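Local coordinates for protein putative hyaluronoglucosaminidase (Clostridium perfringens, PDB 6PWI) that probably acts as a family 84 glycoside hydrolase with hexosaminidase activity, this chain being the catalytic part, with its flanking domains, of a longer secreted protein, at residues Asn399-Leu403 with Ser604-Thr610; Leu470-Ala474 with Ala529-Phe533; Ile519-Gln524 with Thr560-Asn565. All coordinates share one frame; numbering follows the deposited sequence.

Contact 1: residues Asn399-Leu403 with Ser604-Thr610; sequences NNKRL and SRPEPGT
This is a polar loop-to-loop contact of R402 and K401 with E607, R605 and T610, tying the loop between barrel strands 387-391 and 418-423 to the one between strand 602-604 and helix 613-623. R402 NH1 makes a salt bridge to E607 OE1 at 2.8 Å, in the guanidinium plane and onto the oxygen's anti lone pair. With chi2 bent to -64°, the chain curls and its end reaches E607, although CB points away. Bonds from NE and NH2 to the carbonyls of D479 and A481, with that to E607, should hold the guanidinium's rotation; T610 OG1 lies over one face, N399 ND2 over the other. Water 2 bridges R402 NH2 and E607 OE1. E607 OE2 takes a second salt bridge, from R605 NH1 at 3.1 Å and above its plane, giving a network of R402, E607 and R605. The backbones are joined as well: E607 N donates to K401 O at 2.9 Å, and W549 bonds the same oxygen. K401 CD lies over the rim of one R605 guanidinium face. N399 OD1 accepts K401 N, closing an Asx turn, and K401 NZ, from opposite faces of its plane, in the type I beta turn N399-R402, a loop of the (beta/alpha)8 barrel.

Contact 2: residues Leu470-Ala474 with Ala529-Phe533; sequences LYTFA and ATNNF
Helix 467-475, later in the chain than the last barrel strand 418-423, packs here on helix 513-536 of the C-terminal helical region, with F473 and F533 making a T-shaped aromatic pair. The edge of F473 is directed at the face of F533: CE2 sits 3.5 Å from F533 CG, displaced from the middle of the ring toward its rim. The centroids are 5.2 Å apart and the planes stand at 73°. F533 has CG anti to its own N (chi1 171°), which carries the ring across toward the shorter helix. At the far end of F473, CZ comes within 3.4 Å of the carbonyl O of A529, close to the plane of the phenyl ring, and CE1 touches T530 CG2. The two short helical segments run at 137° to each other, an oblique crossing nearer antiparallel than parallel, with axes 9.9 Å apart at their closest. That spacing is filled by small groups as well as rings: T472 CG2 meets A529 CB at 3.7 Å, while T472 OG1 turns back to the carbonyl of E468 in its own helix. L470 CB lies 4.5 Å from F533 CE1. V550 and L553 of helix 540-572 also touch F473, and I546 of that helix touches F533.

Contact 3: residues Ile519-Gln524 with Thr560-Asn565; sequences ILDEYQ and TIAYIN
Y523 packs against T560 and I561 where helices 513-536 and 540-572 lie side by side, and it is the side chain to follow. Its CB starts against I561 CG1, 3.8 Å away. From CG outward the threonine methyl sits over one face of the ring, near its centre: T560 CG2 stands 3.4 Å from the ring centroid and only 12° off the normal, a CH-pi contact. CG, CD2 and CE2 all meet that methyl, CD1 and CE1 meet T560 CB as well, and CZ is 3.4 Å from T560 CG2. The methyl is sent there by a chi1 of -56°, which sets CG2 anti to the backbone N and lets OG1 return to the carbonyl of L556 in its own helix. At the tip, Y523 OH bonds to water 3 at 2.6 Å, and that water donates to T560 OG1, joining the two polar ends around the apolar contact.

Beyond the tyrosine the interface is mostly aliphatic. L520 and I564 run alongside each other head to tail, L520 CG to I564 CG2 at 3.8 Å; L520 CD2 reaches I561 CG2, and its CD1 meets N565 OD1. I519 CG2 touches I564 CD1, and Q524 OE1 touches I561 CD1, those two chains crossing at about a right angle.

The segments are nearly antiparallel, 161° between directions, with axes 10.2 Å apart. F616 of helix 613-623 touches Y523 and T560, F502 of helix 496-507 touches I519 and I564, and helix 575-591 touches A562, Y563 and N565: a C-terminal helical bundle, with no strand among these neighbours.

How the contacts relate
All three contacts lie on the same side of the chain's centre. Contacts 2 and 3 share helix 513-536, their centres 16 Å apart and nearest atoms about 5 Å; their segments alternate along the sequence. Both fall within the 200 residues, mostly helical, that separate the segments of contact 1, whose centre is 16 Å from that of contact 2 and 22 Å from that of contact 3. Helix 540-572 links the set: it supplies one side of contact 3, touches F473 and F533 of contact 2, and bonds to K401 of contact 1 through W549. Contact 1 joins a barrel loop, and contact 2 a helix after the last barrel strand, to the C-terminal helical region, within which contact 3 lies.

Contact 1: residues Asn399-Leu403 with Ser604-Thr610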
ATOM      1  N   ASN A 399      17.430  -6.125   0.619  1.00 23.17           N
ATOM      2  CA  ASN A 399      17.676  -7.482   1.088  1.00 23.29           C
ATOM      3  C   ASN A 399      16.676  -8.444   0.451  1.00 24.04           C
ATOM      4  O   ASN A 399      15.594  -8.680   0.990  1.00 23.23           O
ATOM      5  CB  ASN A 399      17.612  -7.606   2.614  1.00 23.11           C
ATOM      6  CG  ASN A 399      18.147  -8.938   3.114  1.00 24.51           C
ATOM      7  OD1 ASN A 399      18.365  -9.865   2.328  1.00 24.19           O
ATOM      8  ND2 ASN A 399      18.371  -9.042   4.417  1.00 23.60           N
ATOM      9  N   ASN A 400      17.076  -9.037  -0.677  1.00 25.34           N
ATOM     10  CA  ASN A 400      16.153  -9.793  -1.508  1.00 26.48           C
ATOM     11  C   ASN A 400      15.767 -11.116  -0.856  1.00 26.63           C
ATOM     12  O   ASN A 400      14.848 -11.786  -1.328  1.00 27.68           O
ATOM     13  CB  ASN A 400      16.678  -9.965  -2.931  1.00 28.25           C
ATOM     14  CG  ASN A 400      16.386  -8.739  -3.767  1.00 30.64           C
ATOM     15  OD1 ASN A 400      17.293  -7.953  -4.034  1.00 31.92           O
ATOM     16  ND2 ASN A 400      15.121  -8.540  -4.130  1.00 30.57           N
ATOM     17  N   LYS A 401      16.464 -11.470   0.231  1.00 25.05           N
ATOM     18  CA  LYS A 401      16.202 -12.700   0.953  1.00 23.56           C
ATOM     19  C   LYS A 401      14.921 -12.553   1.769  1.00 23.07           C
ATOM     20  O   LYS A 401      14.387 -13.544   2.266  1.00 23.15           O
ATOM     21  CB  LYS A 401      17.397 -13.059   1.843  1.00 23.91           C
ATOM     22  CG  LYS A 401      18.665 -13.453   1.095  1.00 24.66           C
ATOM     23  CD  LYS A 401      19.736 -14.033   1.993  1.00 24.15           C
ATOM     24  CE  LYS A 401      20.878 -13.073   2.240  1.00 26.83           C
ATOM     25  NZ  LYS A 401      20.487 -11.966   3.144  1.00 27.99           N
ATOM     26  N   ARG A 402      14.416 -11.317   1.875  1.00 21.64           N
ATOM     27  CA  ARG A 402      13.323 -11.021   2.789  1.00 20.95           C
ATOM     28  C   ARG A 402      12.010 -10.813   2.040  1.00 21.54           C
ATOM     29  O   ARG A 402      11.992 -10.247   0.951  1.00 22.67           O
ATOM     30  CB  ARG A 402      13.644  -9.755   3.583  1.00 19.44           C
ATOM     31  CG  ARG A 402      14.856  -9.893   4.489  1.00 18.37           C
ATOM     32  CD  ARG A 402      14.684 -10.912   5.602  1.00 18.20           C
ATOM     33  NE  ARG A 402      15.881 -10.747   6.408  1.00 18.41           N
ATOM     34  CZ  ARG A 402      16.947 -11.531   6.333  1.00 18.08           C
ATOM     35  NH1 ARG A 402      16.929 -12.588   5.538  1.00 17.88           N
ATOM     36  NH2 ARG A 402      18.013 -11.264   7.070  1.00 17.39           N
ATOM     37  N   LEU A 403      10.918 -11.313   2.625  1.00 21.60           N
ATOM     38  CA  LEU A 403       9.606 -10.733   2.417  1.00 22.09           C
ATOM     39  C   LEU A 403       9.352  -9.809   3.601  1.00 23.14           C
ATOM     40  O   LEU A 403       9.672 -10.166   4.732  1.00 24.91           O
ATOM     41  CB  LEU A 403       8.550 -11.839   2.380  1.00 21.75           C
ATOM     42  CG  LEU A 403       8.545 -12.735   1.146  1.00 21.89           C
ATOM     43  CD1 LEU A 403       7.312 -13.627   1.152  1.00 21.82           C
ATOM     44  CD2 LEU A 403       8.603 -11.917  -0.137  1.00 21.65           C
ATOM     45  N   SER A 604      18.136 -15.928  -5.785  1.00 28.89           N
ATOM     46  CA  SER A 604      18.318 -15.539  -4.396  1.00 27.12           C
ATOM     47  C   SER A 604      17.741 -16.609  -3.469  1.00 25.65           C
ATOM     48  O   SER A 604      16.783 -17.296  -3.823  1.00 24.42           O
ATOM     49  CB  SER A 604      17.708 -14.183  -4.153  1.00 27.30           C
ATOM     50  OG  SER A 604      17.492 -13.935  -2.773  1.00 27.82           O
ATOM     51  N   ARG A 605      18.346 -16.741  -2.281  1.00 25.41           N
ATOM     52  CA  ARG A 605      17.948 -17.712  -1.268  1.00 25.07           C
ATOM     53  C   ARG A 605      16.952 -17.067  -0.301  1.00 24.17           C
ATOM     54  O   ARG A 605      17.312 -16.182   0.472  1.00 23.34           O
ATOM     55  CB  ARG A 605      19.196 -18.254  -0.559  1.00 24.63           C
ATOM     56  CG  ARG A 605      18.941 -18.987   0.752  1.00 25.37           C
ATOM     57  CD  ARG A 605      20.222 -19.510   1.387  1.00 25.14           C
ATOM     58  NE  ARG A 605      21.145 -18.454   1.790  1.00 25.91           N
ATOM     59  CZ  ARG A 605      21.105 -17.808   2.957  1.00 26.24           C
ATOM     60  NH1 ARG A 605      20.172 -18.098   3.851  1.00 25.53           N
ATOM     61  NH2 ARG A 605      21.997 -16.868   3.224  1.00 25.61           N
ATOM     62  N   PRO A 606      15.659 -17.462  -0.317  1.00 23.14           N
ATOM     63  CA  PRO A 606      14.680 -16.867   0.590  1.00 23.99           C
ATOM     64  C   PRO A 606      15.050 -17.269   2.010  1.00 25.49           C
ATOM     65  O   PRO A 606      15.422 -18.420   2.257  1.00 26.33           O
ATOM     66  CB  PRO A 606      13.336 -17.457   0.148  1.00 23.66           C
ATOM     67  CG  PRO A 606      13.702 -18.712  -0.615  1.00 23.22           C
ATOM     68  CD  PRO A 606      15.072 -18.466  -1.210  1.00 22.56           C
ATOM     69  N   GLU A 607      14.973 -16.291   2.922  1.00 25.35           N
ATOM     70  CA  GLU A 607      15.436 -16.473   4.287  1.00 24.19           C
ATOM     71  C   GLU A 607      14.493 -15.763   5.256  1.00 22.81           C
ATOM     72  O   GLU A 607      14.809 -14.692   5.766  1.00 22.35           O
ATOM     73  CB  GLU A 607      16.876 -15.981   4.425  1.00 24.60           C
ATOM     74  CG  GLU A 607      17.545 -16.448   5.700  1.00 26.14           C
ATOM     75  CD  GLU A 607      18.864 -15.756   5.998  1.00 28.81           C
ATOM     76  OE1 GLU A 607      18.939 -14.520   5.813  1.00 28.25           O
ATOM     77  OE2 GLU A 607      19.822 -16.457   6.414  1.00 32.14           O
ATOM     78  N   PRO A 608      13.307 -16.341   5.548  1.00 22.50           N
ATOM     79  CA  PRO A 608      12.452 -15.838   6.626  1.00 22.30           C
ATOM     80  C   PRO A 608      12.944 -16.239   8.018  1.00 22.58           C
ATOM     81  O   PRO A 608      13.805 -17.108   8.157  1.00 22.53           O
ATOM     82  CB  PRO A 608      11.107 -16.517   6.319  1.00 21.78           C
ATOM     83  CG  PRO A 608      11.505 -17.836   5.682  1.00 21.74           C
ATOM     84  CD  PRO A 608      12.721 -17.497   4.845  1.00 21.96           C
ATOM     85  N   GLY A 609      12.393 -15.570   9.042  1.00 22.81           N
ATOM     86  CA  GLY A 609      12.532 -15.950  10.439  1.00 22.04           C
ATOM     87  C   GLY A 609      13.915 -15.663  11.015  1.00 21.54           C
ATOM     88  O   GLY A 609      14.359 -16.366  11.921  1.00 22.72           O
ATOM     89  N   THR A 610      14.565 -14.607  10.521  1.00 20.03           N
ATOM     90  CA  THR A 610      15.942 -14.324  10.885  1.00 20.27           C
ATOM     91  C   THR A 610      16.043 -13.598  12.227  1.00 20.29           C
ATOM     92  O   THR A 610      17.098 -13.629  12.852  1.00 20.67           O
ATOM     93  CB  THR A 610      16.660 -13.489   9.813  1.00 20.74           C
ATOM     94  OG1 THR A 610      15.816 -12.399   9.442  1.00 21.02           O
ATOM     95  CG2 THR A 610      17.040 -14.281   8.583  1.00 20.14           C
TER
HETATM   96  O   HOH W   1      15.099 -14.608  -1.928  1.00 32.20           O
HETATM   97  O   HOH W   2      20.195 -12.935   7.477  1.00 12.74           O

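Contact 2: residues Leu470-Ala474 with Ala529-Phe533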
ATOM      1  N   LEU A 470      -1.801 -16.644   6.280  1.00 24.90           N
ATOM      2  CA  LEU A 470      -0.955 -15.597   5.726  1.00 23.07           C
ATOM      3  C   LEU A 470      -0.511 -14.644   6.832  1.00 22.81           C
ATOM      4  O   LEU A 470       0.611 -14.145   6.797  1.00 23.61           O
ATOM      5  CB  LEU A 470      -1.680 -14.857   4.601  1.00 22.58           C
ATOM      6  CG  LEU A 470      -0.868 -13.738   3.950  1.00 22.58           C
ATOM      7  CD1 LEU A 470       0.388 -14.289   3.277  1.00 21.93           C
ATOM      8  CD2 LEU A 470      -1.723 -12.945   2.971  1.00 20.97           C
ATOM      9  N   TYR A 471      -1.395 -14.409   7.809  1.00 21.84           N
ATOM     10  CA  TYR A 471      -1.040 -13.684   9.019  1.00 21.54           C
ATOM     11  C   TYR A 471       0.100 -14.395   9.756  1.00 21.63           C
ATOM     12  O   TYR A 471       1.048 -13.743  10.184  1.00 21.98           O
ATOM     13  CB  TYR A 471      -2.277 -13.465   9.894  1.00 21.89           C
ATOM     14  CG  TYR A 471      -2.063 -12.618  11.126  1.00 22.11           C
ATOM     15  CD1 TYR A 471      -1.181 -11.549  11.121  1.00 21.52           C
ATOM     16  CD2 TYR A 471      -2.773 -12.864  12.293  1.00 22.07           C
ATOM     17  CE1 TYR A 471      -0.996 -10.755  12.242  1.00 22.17           C
ATOM     18  CE2 TYR A 471      -2.593 -12.089  13.429  1.00 22.26           C
ATOM     19  CZ  TYR A 471      -1.703 -11.028  13.402  1.00 23.19           C
ATOM     20  OH  TYR A 471      -1.522 -10.246  14.508  1.00 23.61           O
ATOM     21  N   THR A 472       0.013 -15.726   9.899  1.00 21.22           N
ATOM     22  CA  THR A 472       1.092 -16.515  10.480  1.00 20.89           C
ATOM     23  C   THR A 472       2.410 -16.245   9.751  1.00 21.74           C
ATOM     24  O   THR A 472       3.425 -16.005  10.405  1.00 22.33           O
ATOM     25  CB  THR A 472       0.772 -18.015  10.493  1.00 20.84           C
ATOM     26  OG1 THR A 472      -0.305 -18.253  11.400  1.00 21.12           O
ATOM     27  CG2 THR A 472       1.958 -18.863  10.891  1.00 20.12           C
ATOM     28  N   PHE A 473       2.402 -16.270   8.408  1.00 20.94           N
ATOM     29  CA  PHE A 473       3.631 -16.004   7.668  1.00 21.03           C
ATOM     30  C   PHE A 473       4.140 -14.585   7.932  1.00 21.40           C
ATOM     31  O   PHE A 473       5.350 -14.373   8.045  1.00 21.66           O
ATOM     32  CB  PHE A 473       3.477 -16.210   6.158  1.00 20.96           C
ATOM     33  CG  PHE A 473       2.924 -17.544   5.724  1.00 20.60           C
ATOM     34  CD1 PHE A 473       3.110 -18.684   6.493  1.00 20.66           C
ATOM     35  CD2 PHE A 473       2.235 -17.662   4.526  1.00 20.31           C
ATOM     36  CE1 PHE A 473       2.591 -19.905   6.087  1.00 21.04           C
ATOM     37  CE2 PHE A 473       1.724 -18.882   4.114  1.00 20.55           C
ATOM     38  CZ  PHE A 473       1.903 -20.002   4.896  1.00 21.28           C
ATOM     39  N   ALA A 474       3.217 -13.617   8.015  1.00 20.82           N
ATOM     40  CA  ALA A 474       3.601 -12.217   8.104  1.00 21.17           C
ATOM     41  C   ALA A 474       4.252 -11.938   9.455  1.00 21.89           C
ATOM     42  O   ALA A 474       5.118 -11.069   9.557  1.00 22.99           O
ATOM     43  CB  ALA A 474       2.419 -11.314   7.851  1.00 20.49           C
ATOM     44  N   ALA A 529       0.261 -23.968   9.135  1.00 28.40           N
ATOM     45  CA  ALA A 529       0.025 -22.858   8.232  1.00 27.45           C
ATOM     46  C   ALA A 529       0.774 -23.081   6.916  1.00 26.78           C
ATOM     47  O   ALA A 529       0.224 -22.845   5.845  1.00 27.04           O
ATOM     48  CB  ALA A 529       0.417 -21.562   8.905  1.00 28.33           C
ATOM     49  N   THR A 530       2.017 -23.561   6.998  1.00 25.71           N
ATOM     50  CA  THR A 530       2.832 -23.749   5.810  1.00 25.98           C
ATOM     51  C   THR A 530       2.343 -24.947   4.998  1.00 26.51           C
ATOM     52  O   THR A 530       2.712 -25.088   3.832  1.00 26.47           O
ATOM     53  CB  THR A 530       4.323 -23.912   6.143  1.00 26.33           C
ATOM     54  OG1 THR A 530       4.518 -25.184   6.764  1.00 27.63           O
ATOM     55  CG2 THR A 530       4.889 -22.786   6.983  1.00 25.15           C
ATOM     56  N   ASN A 531       1.531 -25.813   5.619  1.00 26.96           N
ATOM     57  CA  ASN A 531       1.058 -27.022   4.960  1.00 27.64           C
ATOM     58  C   ASN A 531      -0.360 -26.841   4.415  1.00 29.81           C
ATOM     59  O   ASN A 531      -0.752 -27.532   3.480  1.00 32.07           O
ATOM     60  CB  ASN A 531       1.205 -28.268   5.840  1.00 26.77           C
ATOM     61  CG  ASN A 531       2.633 -28.760   5.972  1.00 26.30           C
ATOM     62  OD1 ASN A 531       3.441 -28.628   5.054  1.00 27.16           O
ATOM     63  ND2 ASN A 531       2.957 -29.326   7.118  1.00 25.37           N
ATOM     64  N   ASN A 532      -1.124 -25.899   4.977  1.00 30.94           N
ATOM     65  CA  ASN A 532      -2.527 -25.763   4.617  1.00 32.81           C
ATOM     66  C   ASN A 532      -2.738 -24.619   3.632  1.00 34.43           C
ATOM     67  O   ASN A 532      -3.806 -24.522   3.026  1.00 37.21           O
ATOM     68  CB  ASN A 532      -3.421 -25.543   5.842  1.00 33.30           C
ATOM     69  CG  ASN A 532      -3.425 -26.728   6.779  1.00 32.61           C
ATOM     70  OD1 ASN A 532      -3.363 -27.867   6.329  1.00 32.68           O
ATOM     71  ND2 ASN A 532      -3.491 -26.472   8.076  1.00 31.71           N
ATOM     72  N   PHE A 533      -1.726 -23.756   3.486  1.00 33.64           N
ATOM     73  CA  PHE A 533      -1.915 -22.499   2.780  1.00 32.42           C
ATOM     74  C   PHE A 533      -2.290 -22.741   1.317  1.00 34.02           C
ATOM     75  O   PHE A 533      -3.300 -22.205   0.855  1.00 35.49           O
ATOM     76  CB  PHE A 533      -0.699 -21.587   2.926  1.00 29.74           C
ATOM     77  CG  PHE A 533      -0.745 -20.360   2.053  1.00 28.73           C
ATOM     78  CD1 PHE A 533      -1.575 -19.293   2.366  1.00 28.45           C
ATOM     79  CD2 PHE A 533       0.046 -20.269   0.917  1.00 27.88           C
ATOM     80  CE1 PHE A 533      -1.613 -18.160   1.564  1.00 27.96           C
ATOM     81  CE2 PHE A 533       0.003 -19.137   0.115  1.00 28.10           C
ATOM     82  CZ  PHE A 533      -0.827 -18.086   0.437  1.00 27.50           C
TER

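Contact 3: residues Ile519-Gln524 with Thr560-Asn565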
ATOM      1  N   ILE A 519       5.481 -24.339  23.646  1.00 27.22           N
ATOM      2  CA  ILE A 519       6.251 -23.831  22.525  1.00 26.36           C
ATOM      3  C   ILE A 519       6.070 -24.729  21.301  1.00 27.26           C
ATOM      4  O   ILE A 519       6.151 -24.240  20.175  1.00 26.37           O
ATOM      5  CB  ILE A 519       7.730 -23.601  22.903  1.00 26.40           C
ATOM      6  CG1 ILE A 519       8.489 -22.878  21.785  1.00 26.20           C
ATOM      7  CG2 ILE A 519       8.411 -24.904  23.303  1.00 25.90           C
ATOM      8  CD1 ILE A 519       9.609 -21.990  22.273  1.00 26.36           C
ATOM      9  N   LEU A 520       5.827 -26.032  21.527  1.00 27.65           N
ATOM     10  CA  LEU A 520       5.544 -26.963  20.443  1.00 27.40           C
ATOM     11  C   LEU A 520       4.180 -26.644  19.826  1.00 28.78           C
ATOM     12  O   LEU A 520       3.986 -26.823  18.625  1.00 30.30           O
ATOM     13  CB  LEU A 520       5.616 -28.415  20.938  1.00 25.76           C
ATOM     14  CG  LEU A 520       7.013 -29.038  21.019  1.00 25.76           C
ATOM     15  CD1 LEU A 520       6.978 -30.382  21.736  1.00 24.32           C
ATOM     16  CD2 LEU A 520       7.644 -29.198  19.643  1.00 25.67           C
ATOM     17  N   ASP A 521       3.239 -26.156  20.641  1.00 29.32           N
ATOM     18  CA  ASP A 521       1.965 -25.681  20.125  1.00 30.98           C
ATOM     19  C   ASP A 521       2.205 -24.529  19.147  1.00 29.50           C
ATOM     20  O   ASP A 521       1.627 -24.494  18.063  1.00 28.20           O
ATOM     21  CB  ASP A 521       1.003 -25.263  21.244  1.00 33.67           C
ATOM     22  CG  ASP A 521       0.205 -26.400  21.864  1.00 37.52           C
ATOM     23  OD1 ASP A 521       0.046 -27.454  21.203  1.00 37.34           O
ATOM     24  OD2 ASP A 521      -0.263 -26.220  23.016  1.00 41.52           O
ATOM     25  N   GLU A 522       3.074 -23.597  19.539  1.00 28.25           N
ATOM     26  CA  GLU A 522       3.359 -22.434  18.720  1.00 29.19           C
ATOM     27  C   GLU A 522       3.954 -22.868  17.382  1.00 27.73           C
ATOM     28  O   GLU A 522       3.542 -22.379  16.331  1.00 28.27           O
ATOM     29  CB  GLU A 522       4.261 -21.455  19.473  1.00 30.81           C
ATOM     30  CG  GLU A 522       3.568 -20.785  20.646  1.00 34.05           C
ATOM     31  CD  GLU A 522       2.244 -20.122  20.306  1.00 37.91           C
ATOM     32  OE1 GLU A 522       2.236 -19.217  19.446  1.00 39.66           O
ATOM     33  OE2 GLU A 522       1.216 -20.533  20.888  1.00 42.36           O
ATOM     34  N   TYR A 523       4.906 -23.805  17.425  1.00 25.76           N
ATOM     35  CA  TYR A 523       5.594 -24.221  16.213  1.00 24.87           C
ATOM     36  C   TYR A 523       4.708 -25.110  15.344  1.00 25.55           C
ATOM     37  O   TYR A 523       4.820 -25.073  14.120  1.00 26.42           O
ATOM     38  CB  TYR A 523       6.992 -24.758  16.525  1.00 22.31           C
ATOM     39  CG  TYR A 523       8.015 -23.660  16.666  1.00 21.08           C
ATOM     40  CD1 TYR A 523       8.742 -23.222  15.567  1.00 20.45           C
ATOM     41  CD2 TYR A 523       8.224 -23.021  17.881  1.00 20.00           C
ATOM     42  CE1 TYR A 523       9.675 -22.203  15.672  1.00 19.52           C
ATOM     43  CE2 TYR A 523       9.150 -21.997  18.006  1.00 19.36           C
ATOM     44  CZ  TYR A 523       9.882 -21.591  16.899  1.00 19.73           C
ATOM     45  OH  TYR A 523      10.799 -20.586  17.002  1.00 18.92           O
ATOM     46  N   GLN A 524       3.800 -25.872  15.966  1.00 26.47           N
ATOM     47  CA  GLN A 524       2.898 -26.725  15.203  1.00 27.11           C
ATOM     48  C   GLN A 524       1.938 -25.859  14.384  1.00 27.68           C
ATOM     49  O   GLN A 524       1.578 -26.222  13.263  1.00 28.28           O
ATOM     50  CB  GLN A 524       2.177 -27.731  16.105  1.00 26.23           C
ATOM     51  CG  GLN A 524       1.472 -28.852  15.352  1.00 26.57           C
ATOM     52  CD  GLN A 524       2.400 -29.737  14.548  1.00 28.07           C
ATOM     53  OE1 GLN A 524       3.493 -30.107  14.983  1.00 28.08           O
ATOM     54  NE2 GLN A 524       1.961 -30.095  13.351  1.00 28.22           N
ATOM     55  N   THR A 560      12.914 -26.662  14.382  1.00 24.25           N
ATOM     56  CA  THR A 560      12.727 -26.235  15.757  1.00 23.85           C
ATOM     57  C   THR A 560      12.075 -27.362  16.551  1.00 23.80           C
ATOM     58  O   THR A 560      12.484 -27.638  17.674  1.00 24.92           O
ATOM     59  CB  THR A 560      11.979 -24.899  15.823  1.00 23.58           C
ATOM     60  OG1 THR A 560      12.731 -23.969  15.039  1.00 23.24           O
ATOM     61  CG2 THR A 560      11.815 -24.382  17.236  1.00 22.04           C
ATOM     62  N   ILE A 561      11.078 -28.014  15.947  1.00 23.33           N
ATOM     63  CA  ILE A 561      10.344 -29.089  16.594  1.00 23.39           C
ATOM     64  C   ILE A 561      11.289 -30.258  16.890  1.00 23.93           C
ATOM     65  O   ILE A 561      11.231 -30.847  17.972  1.00 22.88           O
ATOM     66  CB  ILE A 561       9.108 -29.497  15.764  1.00 22.90           C
ATOM     67  CG1 ILE A 561       8.069 -28.370  15.744  1.00 23.01           C
ATOM     68  CG2 ILE A 561       8.506 -30.802  16.273  1.00 21.34           C
ATOM     69  CD1 ILE A 561       6.927 -28.595  14.772  1.00 22.92           C
ATOM     70  N   ALA A 562      12.167 -30.576  15.932  1.00 23.77           N
ATOM     71  CA  ALA A 562      13.118 -31.658  16.121  1.00 24.66           C
ATOM     72  C   ALA A 562      14.047 -31.338  17.292  1.00 25.65           C
ATOM     73  O   ALA A 562      14.279 -32.199  18.144  1.00 26.93           O
ATOM     74  CB  ALA A 562      13.882 -31.936  14.850  1.00 24.52           C
ATOM     75  N   TYR A 563      14.546 -30.094  17.347  1.00 24.53           N
ATOM     76  CA  TYR A 563      15.483 -29.707  18.390  1.00 25.11           C
ATOM     77  C   TYR A 563      14.804 -29.731  19.758  1.00 26.68           C
ATOM     78  O   TYR A 563      15.327 -30.336  20.688  1.00 28.75           O
ATOM     79  CB  TYR A 563      16.156 -28.370  18.083  1.00 24.21           C
ATOM     80  CG  TYR A 563      17.353 -28.475  17.175  1.00 24.37           C
ATOM     81  CD1 TYR A 563      18.430 -29.293  17.489  1.00 24.40           C
ATOM     82  CD2 TYR A 563      17.418 -27.738  16.004  1.00 24.25           C
ATOM     83  CE1 TYR A 563      19.538 -29.384  16.658  1.00 24.21           C
ATOM     84  CE2 TYR A 563      18.517 -27.818  15.163  1.00 24.60           C
ATOM     85  CZ  TYR A 563      19.579 -28.642  15.490  1.00 24.89           C
ATOM     86  OH  TYR A 563      20.652 -28.714  14.652  1.00 26.82           O
ATOM     87  N   ILE A 564      13.632 -29.094  19.866  1.00 26.48           N
ATOM     88  CA  ILE A 564      12.841 -29.171  21.081  1.00 26.38           C
ATOM     89  C   ILE A 564      12.619 -30.636  21.456  1.00 27.14           C
ATOM     90  O   ILE A 564      12.696 -30.992  22.629  1.00 29.17           O
ATOM     91  CB  ILE A 564      11.514 -28.404  20.956  1.00 26.25           C
ATOM     92  CG1 ILE A 564      11.753 -26.906  20.744  1.00 26.69           C
ATOM     93  CG2 ILE A 564      10.638 -28.664  22.175  1.00 25.43           C
ATOM     94  CD1 ILE A 564      10.572 -26.170  20.145  1.00 27.14           C
ATOM     95  N   ASN A 565      12.353 -31.487  20.463  1.00 26.83           N
ATOM     96  CA  ASN A 565      12.107 -32.888  20.764  1.00 26.21           C
ATOM     97  C   ASN A 565      13.368 -33.517  21.347  1.00 25.26           C
ATOM     98  O   ASN A 565      13.283 -34.317  22.269  1.00 24.87           O
ATOM     99  CB  ASN A 565      11.522 -33.667  19.584  1.00 26.56           C
ATOM    100  CG  ASN A 565      10.024 -33.476  19.432  1.00 27.24           C
ATOM    101  OD1 ASN A 565       9.325 -33.144  20.389  1.00 27.31           O
ATOM    102  ND2 ASN A 565       9.518 -33.693  18.231  1.00 28.77           N
TER
HETATM  103  O   HOH W   3      12.809 -21.289  15.445  1.00 16.83           O